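Local coordinates for Acarbose/maltose binding protein GacH (Streptomyces glaucescens, PDB 3K01) that binds acarbose, and probably maltose-type sugars, as the solute receptor of an ABC transporter, at residues N64-F67 and G68-N71; Y313-V316 and K317-S321; I379-Q382 and M383-L387. All coordinates share one frame; numbering follows the deposited sequence. Where two conformers were deposited one is given.

Contact 1 (N64-F67 and G68-N71); sequences NVPF and GEAN
Pro66 and Glu69 lie slantwise to each other at the turn that leads from strand 58-64 into helix 67-79, a beta-alpha connection in the two-lobed fold of bacterial solute-binding proteins. The Glu69 chain leaves the backbone with CG anti to its carbonyl carbon (chi1 -68°), then runs extended, and this carries the carboxylate back to the proline ring, where OE1 comes 3.9 Å from Pro66 CG. That is a van der Waals contact on the ring carbons. What ties these two residues together is backbone: Glu69 N donates to Pro66 O at 2.8 Å, with the nitrogen well above the carbonyl plane rather than in it, closing a turn from Pro66 to Glu69.

Val65 and Ala70 meet on the buried side. Branch CG1 of Val65 does the touching, 3.8 Å from Ala70 CB and slightly nearer its CA, while the backbone of Val65 pairs with Asp34 of the neighbouring strand 28-34. Ala70 also packs on Trp94 of helix 92-100.

Phe67 turns the other way. Its CG sits between backbone N and carbonyl carbon (chi1 74°), which swings one ring face over the next peptide; Gly68 N approaches that face, 3.2 Å from Phe67 CG. The Phe67 side chain also touches Thr35. Ala70 N reaches Phe67 O by a weak bond of 3.4 Å, and the same oxygen accepts from an ordered water, 2.7 Å away, which in turn accepts a hydrogen bond from Asn71 N at 3.0 Å.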
ATOM      1  N   ASN A  64     -14.430  10.398 -12.388  1.00 11.51           N
ATOM      2  CA  ASN A  64     -13.346   9.428 -12.299  1.00 12.09           C
ATOM      3  C   ASN A  64     -12.107  10.023 -12.947  1.00 12.62           C
ATOM      4  O   ASN A  64     -12.165  10.539 -14.063  1.00 13.92           O
ATOM      5  CB  ASN A  64     -13.722   8.119 -12.974  1.00 12.16           C
ATOM      6  CG  ASN A  64     -12.654   7.077 -12.806  1.00 13.68           C
ATOM      7  OD1 ASN A  64     -11.754   6.963 -13.640  1.00 16.23           O
ATOM      8  ND2 ASN A  64     -12.705   6.351 -11.702  1.00 13.89           N
ATOM      9  N   VAL A  65     -10.993   9.978 -12.228  1.00 12.83           N
ATOM     10  CA  VAL A  65      -9.720  10.500 -12.713  1.00 13.08           C
ATOM     11  C   VAL A  65      -8.728   9.326 -12.646  1.00 14.05           C
ATOM     12  O   VAL A  65      -8.543   8.730 -11.586  1.00 14.53           O
ATOM     13  CB  VAL A  65      -9.192  11.653 -11.832  1.00 12.93           C
ATOM     14  CG1 VAL A  65      -7.903  12.215 -12.424  1.00 14.05           C
ATOM     15  CG2 VAL A  65     -10.256  12.756 -11.659  1.00 13.50           C
ATOM     16  N   PRO A  66      -8.090   8.983 -13.781  1.00 14.71           N
ATOM     17  CA  PRO A  66      -7.115   7.888 -13.773  1.00 15.50           C
ATOM     18  C   PRO A  66      -6.102   8.068 -12.648  1.00 15.01           C
ATOM     19  O   PRO A  66      -5.567   9.175 -12.481  1.00 14.71           O
ATOM     20  CB  PRO A  66      -6.429   8.013 -15.137  1.00 16.51           C
ATOM     21  CG  PRO A  66      -7.461   8.653 -16.011  1.00 15.87           C
ATOM     22  CD  PRO A  66      -8.241   9.589 -15.117  1.00 15.51           C
ATOM     23  N   PHE A  67      -5.820   7.010 -11.893  1.00 14.94           N
ATOM     24  CA  PHE A  67      -5.035   7.188 -10.670  1.00 15.20           C
ATOM     25  C   PHE A  67      -3.687   7.848 -10.961  1.00 14.95           C
ATOM     26  O   PHE A  67      -3.204   8.646 -10.161  1.00 15.23           O
ATOM     27  CB  PHE A  67      -4.875   5.884  -9.859  1.00 16.05           C
ATOM     28  CG  PHE A  67      -3.908   4.911 -10.463  1.00 17.72           C
ATOM     29  CD1 PHE A  67      -4.332   3.990 -11.423  1.00 19.17           C
ATOM     30  CD2 PHE A  67      -2.569   4.929 -10.093  1.00 18.17           C
ATOM     31  CE1 PHE A  67      -3.428   3.085 -12.006  1.00 20.74           C
ATOM     32  CE2 PHE A  67      -1.660   4.030 -10.667  1.00 21.30           C
ATOM     33  CZ  PHE A  67      -2.094   3.110 -11.624  1.00 19.70           C
ATOM     34  N   GLY A  68      -3.077   7.503 -12.094  1.00 14.64           N
ATOM     35  CA  GLY A  68      -1.748   8.010 -12.441  1.00 14.23           C
ATOM     36  C   GLY A  68      -1.740   9.455 -12.902  1.00 14.12           C
ATOM     37  O   GLY A  68      -0.676  10.037 -13.131  1.00 13.65           O
ATOM     38  N   GLU A  69      -2.926  10.050 -13.045  1.00 14.09           N
ATOM     39  CA  GLU A  69      -3.061  11.459 -13.430  1.00 14.25           C
ATOM     40  C   GLU A  69      -3.581  12.344 -12.295  1.00 13.30           C
ATOM     41  O   GLU A  69      -3.520  13.578 -12.371  1.00 12.95           O
ATOM     42  CB  GLU A  69      -4.009  11.603 -14.616  1.00 15.54           C
ATOM     43  CG  GLU A  69      -3.422  11.004 -15.876  1.00 18.38           C
ATOM     44  CD  GLU A  69      -4.375  11.024 -17.041  1.00 23.36           C
ATOM     45  OE1 GLU A  69      -5.351  11.809 -17.014  1.00 26.58           O
ATOM     46  OE2 GLU A  69      -4.134  10.255 -18.001  1.00 25.35           O
ATOM     47  N   ALA A  70      -4.090  11.704 -11.247  1.00 12.03           N
ATOM     48  CA  ALA A  70      -4.910  12.407 -10.239  1.00 11.07           C
ATOM     49  C   ALA A  70      -4.095  13.361  -9.363  1.00 11.03           C
ATOM     50  O   ALA A  70      -4.578  14.457  -9.016  1.00 11.60           O
ATOM     51  CB  ALA A  70      -5.679  11.392  -9.392  1.00 12.24           C
ATOM     52  N   ASN A  71      -2.876  12.976  -8.995  1.00 10.31           N
ATOM     53  CA  ASN A  71      -2.058  13.833  -8.133  1.00 10.45           C
ATOM     54  C   ASN A  71      -1.786  15.182  -8.785  1.00 10.85           C
ATOM     55  O   ASN A  71      -2.034  16.239  -8.194  1.00 10.28           O
ATOM     56  CB  ASN A  71      -0.770  13.098  -7.726  1.00 10.63           C
ATOM     57  CG  ASN A  71       0.070  13.870  -6.715  1.00  9.67           C
ATOM     58  OD1 ASN A  71       0.617  14.914  -7.033  1.00 12.86           O
ATOM     59  ND2 ASN A  71       0.208  13.342  -5.508  1.00 10.42           N
TER
HETATM   60  O   HOH W   1      -1.308  10.601  -9.873  1.00 12.97           O

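Contact 2 (Y313-V316 and K317-S321); sequences YAFV and KYMSS
Met319 N donates to Phe315 O at 2.8 Å, the shortest of four successive i to i+4 backbone bonds between 313-316 and 317-321. Shorter still is a bond at the helix end, where Tyr318 O is gripped twice by Ser321: OG donates to it at 2.7 Å in the carbonyl plane, and the backbone N also donates. The same OG accepts from Val324 N as the N-cap of the following helix, 322-332, so one serine hydroxyl joins the last turn of one helix to the first of the next. Of the other i to i+4 bonds, Tyr318 N to Ala314 O measures 2.9 Å, and Lys317 N to Tyr313 O is a little longer; Ser320 N to Val316 O is the most bent of the set, 143° at the hydrogen.

Residues 313-320 make up the C-terminal two turns of helix 309-320, one flank of which lies against the mixed sheet of this lobe of the solute-binding fold. Val316 rests on Leu300 and Val302 of strand 293-302 and, with Phe315, on Val87.

Phe315 and Met319 run side by side in the same direction. With CG of Phe315 anti to its backbone N (chi1 -178°), the ring lies beside the next turn, and Met319 CG sits over one face, 3.8 Å from the centroid, in a CH-pi contact nearest to the CE2 and CZ rim. The methionine chain bends at chi2 and chi3, and SD stays close to the ring as well, 4.7 Å from the centroid and at an oblique slant: a Met-aromatic contact. Phe51 meets the Phe315 ring edge-to-face, and Phe32 touches it too.

Elsewhere on the helix, Tyr318 CB lies 3.4 Å from both Ala314 O and Phe315 O, and its OH reaches Leu47 O. The fully extended Lys317 carries NZ to a salt bridge with Asp114.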
ATOM      1  N   TYR A 313     -17.721  17.303   4.680  1.00  8.46           N
ATOM      2  CA  TYR A 313     -17.444  16.537   5.895  1.00  8.52           C
ATOM      3  C   TYR A 313     -18.392  15.345   5.970  1.00  8.63           C
ATOM      4  O   TYR A 313     -17.977  14.219   6.272  1.00  8.39           O
ATOM      5  CB  TYR A 313     -17.691  17.394   7.135  1.00  8.08           C
ATOM      6  CG  TYR A 313     -16.799  18.608   7.307  1.00  8.82           C
ATOM      7  CD1 TYR A 313     -15.495  18.652   6.804  1.00  8.14           C
ATOM      8  CD2 TYR A 313     -17.273  19.730   7.992  1.00  8.61           C
ATOM      9  CE1 TYR A 313     -14.696  19.785   6.982  1.00  9.60           C
ATOM     10  CE2 TYR A 313     -16.487  20.851   8.173  1.00  8.75           C
ATOM     11  CZ  TYR A 313     -15.208  20.889   7.661  1.00  9.19           C
ATOM     12  OH  TYR A 313     -14.427  22.007   7.842  1.00 11.07           O
ATOM     13  N   ALA A 314     -19.683  15.586   5.711  1.00  8.18           N
ATOM     14  CA  ALA A 314     -20.658  14.525   5.783  1.00  8.47           C
ATOM     15  C   ALA A 314     -20.430  13.476   4.681  1.00  8.32           C
ATOM     16  O   ALA A 314     -20.612  12.266   4.912  1.00  7.76           O
ATOM     17  CB  ALA A 314     -22.069  15.108   5.690  1.00  9.34           C
ATOM     18  N   PHE A 315     -20.008  13.926   3.508  1.00  8.15           N
ATOM     19  CA  PHE A 315     -19.755  12.984   2.422  1.00  7.64           C
ATOM     20  C   PHE A 315     -18.582  12.038   2.741  1.00  7.99           C
ATOM     21  O   PHE A 315     -18.683  10.824   2.517  1.00  8.42           O
ATOM     22  CB  PHE A 315     -19.479  13.746   1.128  1.00  8.07           C
ATOM     23  CG  PHE A 315     -19.242  12.846  -0.063  1.00  8.75           C
ATOM     24  CD1 PHE A 315     -20.312  12.288  -0.738  1.00  9.90           C
ATOM     25  CD2 PHE A 315     -17.952  12.557  -0.476  1.00  9.25           C
ATOM     26  CE1 PHE A 315     -20.104  11.454  -1.835  1.00 10.67           C
ATOM     27  CE2 PHE A 315     -17.726  11.727  -1.579  1.00  9.19           C
ATOM     28  CZ  PHE A 315     -18.807  11.172  -2.256  1.00  8.96           C
ATOM     29  N   VAL A 316     -17.482  12.571   3.262  1.00  7.29           N
ATOM     30  CA  VAL A 316     -16.355  11.686   3.587  1.00  8.39           C
ATOM     31  C   VAL A 316     -16.696  10.774   4.747  1.00  8.01           C
ATOM     32  O   VAL A 316     -16.268   9.625   4.756  1.00  8.47           O
ATOM     33  CB  VAL A 316     -15.007  12.417   3.778  1.00  8.43           C
ATOM     34  CG1 VAL A 316     -14.675  13.252   2.551  1.00  9.25           C
ATOM     35  CG2 VAL A 316     -14.959  13.251   5.057  1.00  9.37           C
ATOM     36  N   LYS A 317     -17.494  11.246   5.701  1.00  8.17           N
ATOM     37  CA  LYS A 317     -17.968  10.364   6.749  1.00  8.07           C
ATOM     38  C   LYS A 317     -18.790   9.212   6.163  1.00  8.10           C
ATOM     39  O   LYS A 317     -18.585   8.045   6.534  1.00  8.80           O
ATOM     40  CB  LYS A 317     -18.780  11.139   7.802  1.00  8.42           C
ATOM     41  CG  LYS A 317     -19.491  10.277   8.812  1.00 10.25           C
ATOM     42  CD  LYS A 317     -20.329  11.169   9.717  1.00 13.25           C
ATOM     43  CE  LYS A 317     -21.074  10.331  10.712  1.00 16.63           C
ATOM     44  NZ  LYS A 317     -21.942  11.169  11.596  1.00 20.27           N
ATOM     45  N   TYR A 318     -19.717   9.535   5.265  1.00  7.81           N
ATOM     46  CA  TYR A 318     -20.496   8.514   4.579  1.00  8.24           C
ATOM     47  C   TYR A 318     -19.615   7.536   3.795  1.00  8.21           C
ATOM     48  O   TYR A 318     -19.767   6.317   3.943  1.00  8.64           O
ATOM     49  CB  TYR A 318     -21.503   9.206   3.659  1.00  8.82           C
ATOM     50  CG  TYR A 318     -22.114   8.305   2.612  1.00  9.83           C
ATOM     51  CD1 TYR A 318     -23.120   7.396   2.941  1.00 11.33           C
ATOM     52  CD2 TYR A 318     -21.660   8.353   1.300  1.00  9.79           C
ATOM     53  CE1 TYR A 318     -23.671   6.567   1.968  1.00 12.03           C
ATOM     54  CE2 TYR A 318     -22.204   7.524   0.324  1.00 10.26           C
ATOM     55  CZ  TYR A 318     -23.196   6.646   0.677  1.00  9.89           C
ATOM     56  OH  TYR A 318     -23.730   5.800  -0.302  1.00 11.26           O
ATOM     57  N   MET A 319     -18.679   8.040   3.002  1.00  8.43           N
ATOM     58  CA  MET A 319     -17.891   7.122   2.192  1.00  8.93           C
ATOM     59  C   MET A 319     -16.942   6.273   3.032  1.00  8.94           C
ATOM     60  O   MET A 319     -16.556   5.171   2.606  1.00  9.61           O
ATOM     61  CB  MET A 319     -17.135   7.897   1.144  1.00  8.68           C
ATOM     62  CG  MET A 319     -17.999   8.542   0.069  1.00  9.57           C
ATOM     63  SD  MET A 319     -18.864   7.336  -0.978  1.00 10.69           S
ATOM     64  CE  MET A 319     -17.564   6.752  -2.103  1.00 12.36           C
ATOM     65  N   SER A 320     -16.551   6.758   4.211  1.00  8.28           N
ATOM     66  CA  SER A 320     -15.669   6.018   5.131  0.50  8.51           C
ATOM     67  C   SER A 320     -16.444   5.100   6.072  1.00  8.57           C
ATOM     68  O   SER A 320     -15.839   4.344   6.837  1.00  9.09           O
ATOM     69  CB  SER A 320     -14.817   7.007   5.943  0.50  8.70           C
ATOM     70  OG  SER A 320     -13.849   6.360   6.768  0.50  7.90           O
ATOM     71  N   SER A 321     -17.774   5.173   6.022  1.00  8.39           N
ATOM     72  CA  SER A 321     -18.623   4.453   6.981  1.00  8.77           C
ATOM     73  C   SER A 321     -18.520   2.931   6.857  1.00  8.89           C
ATOM     74  O   SER A 321     -18.187   2.403   5.776  1.00  9.24           O
ATOM     75  CB  SER A 321     -20.094   4.876   6.819  1.00  9.28           C
ATOM     76  OG  SER A 321     -20.640   4.382   5.601  1.00  9.84           O
TER

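Contact 3 (I379-Q382 and M383-L387); sequences IRLQ and MANVL
Gln382 OE1 accepts from two donors: Asn399 ND2 of helix 393-407 and an ordered water 2.7 Å away. That water accepts in turn from Asn385 ND2 at 2.9 Å, bridging two amides three residues apart. The Gln382 chain folds at chi2 (-50°), which sets OE1 within reach of the water.

The Asn385 amide also lies aslant Leu381, with ND2 3.8 Å from Leu381 CD1 and Asn385 CG 3.3 Å from Leu381 O. That carbonyl is hydrogen-bonded to Asn385 N. The neighbouring i to i+4 bonds belong to the same regular helix, 376-387, which packs against helices 216-230 and 393-407: Met383 N to Ile379 O is the shortest at 2.8 Å, Val386 N bonds to Gln382 O, and Leu387 N to Met383 O carries the pattern on.

Met383 has CG anti to its backbone N (chi1 168°) and bends only at its last torsion, which turns the methyl CE back to 4.3 Å from Ile379 CG2. Met383 also touches Ile225 of helix 216-230. One turn on from Gln382, Val386 sets CG2 3.3 Å from Gln382 O and packs on Tyr222 and Ala396.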
ATOM      1  N   ILE A 379      16.364   4.431  -2.820  1.00  7.54           N
ATOM      2  CA  ILE A 379      16.321   2.988  -2.619  1.00  8.01           C
ATOM      3  C   ILE A 379      16.357   2.256  -3.954  1.00  7.18           C
ATOM      4  O   ILE A 379      17.070   1.261  -4.095  1.00  7.72           O
ATOM      5  CB  ILE A 379      15.065   2.581  -1.852  1.00  7.56           C
ATOM      6  CG1 ILE A 379      15.099   3.142  -0.440  1.00  9.11           C
ATOM      7  CG2 ILE A 379      14.878   1.040  -1.849  1.00  9.00           C
ATOM      8  CD1 ILE A 379      13.800   2.885   0.345  1.00 11.79           C
ATOM      9  N   ARG A 380      15.587   2.712  -4.931  1.00  6.87           N
ATOM     10  CA  ARG A 380      15.554   2.018  -6.212  1.00  7.27           C
ATOM     11  C   ARG A 380      16.968   1.945  -6.791  1.00  5.53           C
ATOM     12  O   ARG A 380      17.428   0.878  -7.207  1.00  6.65           O
ATOM     13  CB  ARG A 380      14.663   2.717  -7.212  1.00  6.76           C
ATOM     14  CG  ARG A 380      14.572   1.941  -8.534  1.00  7.35           C
ATOM     15  CD  ARG A 380      14.035   2.805  -9.660  1.00  7.79           C
ATOM     16  NE  ARG A 380      14.961   3.914  -9.922  1.00  7.39           N
ATOM     17  CZ  ARG A 380      16.125   3.791 -10.569  1.00  8.94           C
ATOM     18  NH1 ARG A 380      16.524   2.620 -11.073  1.00  8.57           N
ATOM     19  NH2 ARG A 380      16.907   4.852 -10.688  1.00 10.05           N
ATOM     20  N   LEU A 381      17.661   3.086  -6.818  1.00  6.33           N
ATOM     21  CA  LEU A 381      18.990   3.132  -7.405  1.00  6.80           C
ATOM     22  C   LEU A 381      19.980   2.243  -6.653  1.00  6.95           C
ATOM     23  O   LEU A 381      20.727   1.445  -7.281  1.00  7.28           O
ATOM     24  CB  LEU A 381      19.472   4.579  -7.387  1.00  7.49           C
ATOM     25  CG  LEU A 381      20.856   4.793  -7.992  1.00  7.97           C
ATOM     26  CD1 LEU A 381      20.940   4.306  -9.443  1.00 10.77           C
ATOM     27  CD2 LEU A 381      21.213   6.252  -7.873  1.00  9.42           C
ATOM     28  N   GLN A 382      20.002   2.367  -5.327  1.00  6.27           N
ATOM     29  CA  GLN A 382      20.938   1.623  -4.544  1.00  6.59           C
ATOM     30  C   GLN A 382      20.638   0.136  -4.514  1.00  7.73           C
ATOM     31  O   GLN A 382      21.575  -0.689  -4.582  1.00  7.20           O
ATOM     32  CB  GLN A 382      21.093   2.186  -3.125  1.00  7.30           C
ATOM     33  CG  GLN A 382      21.547   3.672  -3.057  1.00  8.02           C
ATOM     34  CD  GLN A 382      22.757   3.946  -3.910  1.00  7.64           C
ATOM     35  OE1 GLN A 382      23.720   3.184  -3.863  1.00  8.79           O
ATOM     36  NE2 GLN A 382      22.736   5.039  -4.659  1.00  9.98           N
ATOM     37  N   MET A 383      19.362  -0.246  -4.446  1.00  7.21           N
ATOM     38  CA  MET A 383      19.061  -1.676  -4.488  1.00  9.11           C
ATOM     39  C   MET A 383      19.483  -2.279  -5.831  1.00  7.18           C
ATOM     40  O   MET A 383      20.000  -3.404  -5.855  1.00  7.08           O
ATOM     41  CB  MET A 383      17.588  -1.965  -4.201  1.00  9.13           C
ATOM     42  CG  MET A 383      17.184  -3.441  -4.529  1.00 13.46           C
ATOM     43  SD  MET A 383      15.467  -3.818  -4.125  1.00 18.46           S
ATOM     44  CE  MET A 383      14.913  -2.170  -4.715  1.00  2.42           C
ATOM     45  N   ALA A 384      19.265  -1.563  -6.927  1.00  7.02           N
ATOM     46  CA  ALA A 384      19.703  -2.047  -8.229  1.00  7.70           C
ATOM     47  C   ALA A 384      21.206  -2.244  -8.253  1.00  7.46           C
ATOM     48  O   ALA A 384      21.705  -3.264  -8.753  1.00  8.00           O
ATOM     49  CB  ALA A 384      19.269  -1.087  -9.327  1.00  8.56           C
ATOM     50  N   ASN A 385      21.939  -1.290  -7.700  1.00  7.03           N
ATOM     51  CA  ASN A 385      23.384  -1.350  -7.744  1.00  8.29           C
ATOM     52  C   ASN A 385      23.948  -2.419  -6.818  1.00  7.43           C
ATOM     53  O   ASN A 385      25.024  -2.946  -7.085  1.00  8.62           O
ATOM     54  CB  ASN A 385      23.971   0.041  -7.500  1.00  8.54           C
ATOM     55  CG  ASN A 385      23.663   1.003  -8.643  1.00 10.00           C
ATOM     56  OD1 ASN A 385      23.095   0.628  -9.687  1.00 10.18           O
ATOM     57  ND2 ASN A 385      24.019   2.256  -8.438  1.00 10.93           N
ATOM     58  N   VAL A 386      23.239  -2.724  -5.723  1.00  7.03           N
ATOM     59  CA  VAL A 386      23.624  -3.844  -4.876  1.00  7.23           C
ATOM     60  C   VAL A 386      23.393  -5.150  -5.651  1.00  7.73           C
ATOM     61  O   VAL A 386      24.266  -6.027  -5.685  1.00  8.14           O
ATOM     62  CB  VAL A 386      22.815  -3.850  -3.560  1.00  7.30           C
ATOM     63  CG1 VAL A 386      22.910  -5.198  -2.831  1.00  9.38           C
ATOM     64  CG2 VAL A 386      23.292  -2.711  -2.666  1.00  8.73           C
ATOM     65  N   LEU A 387      22.219  -5.304  -6.264  1.00  7.81           N
ATOM     66  CA  LEU A 387      21.882  -6.573  -6.922  1.00  8.21           C
ATOM     67  C   LEU A 387      22.780  -6.849  -8.117  1.00  9.32           C
ATOM     68  O   LEU A 387      23.098  -8.012  -8.377  1.00  9.62           O
ATOM     69  CB  LEU A 387      20.405  -6.617  -7.302  1.00  7.86           C
ATOM     70  CG  LEU A 387      19.466  -6.739  -6.104  1.00  8.34           C
ATOM     71  CD1 LEU A 387      18.023  -6.518  -6.585  1.00  8.66           C
ATOM     72  CD2 LEU A 387      19.612  -8.083  -5.388  1.00  8.27           C
TER
HETATM   73  O   HOH W   2      25.444   2.764  -5.910  1.00 10.42           O

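How the contacts relate
Along the chain the order is contact 1, contact 2, contact 3, each confined to a single turn or helix. Contacts 1 and 2 have centres about 21 Å apart and pack on the same mixed sheet: 64-71 adjoins strands 28-34 and 58-64, while 313-321 lies against strands 87-91 and 293-302. The late helix 309-320 therefore packs on a lobe begun by the first strands, showing that the chain returns to it. Contact 3 sits on helix 376-387, its nearest atoms about 16 Å from contact 1 and about 29 Å from contact 2; its centre is about 41 Å from that of contact 2, across the chain's centre, consistent with the other lobe of this two-lobed receptor fold.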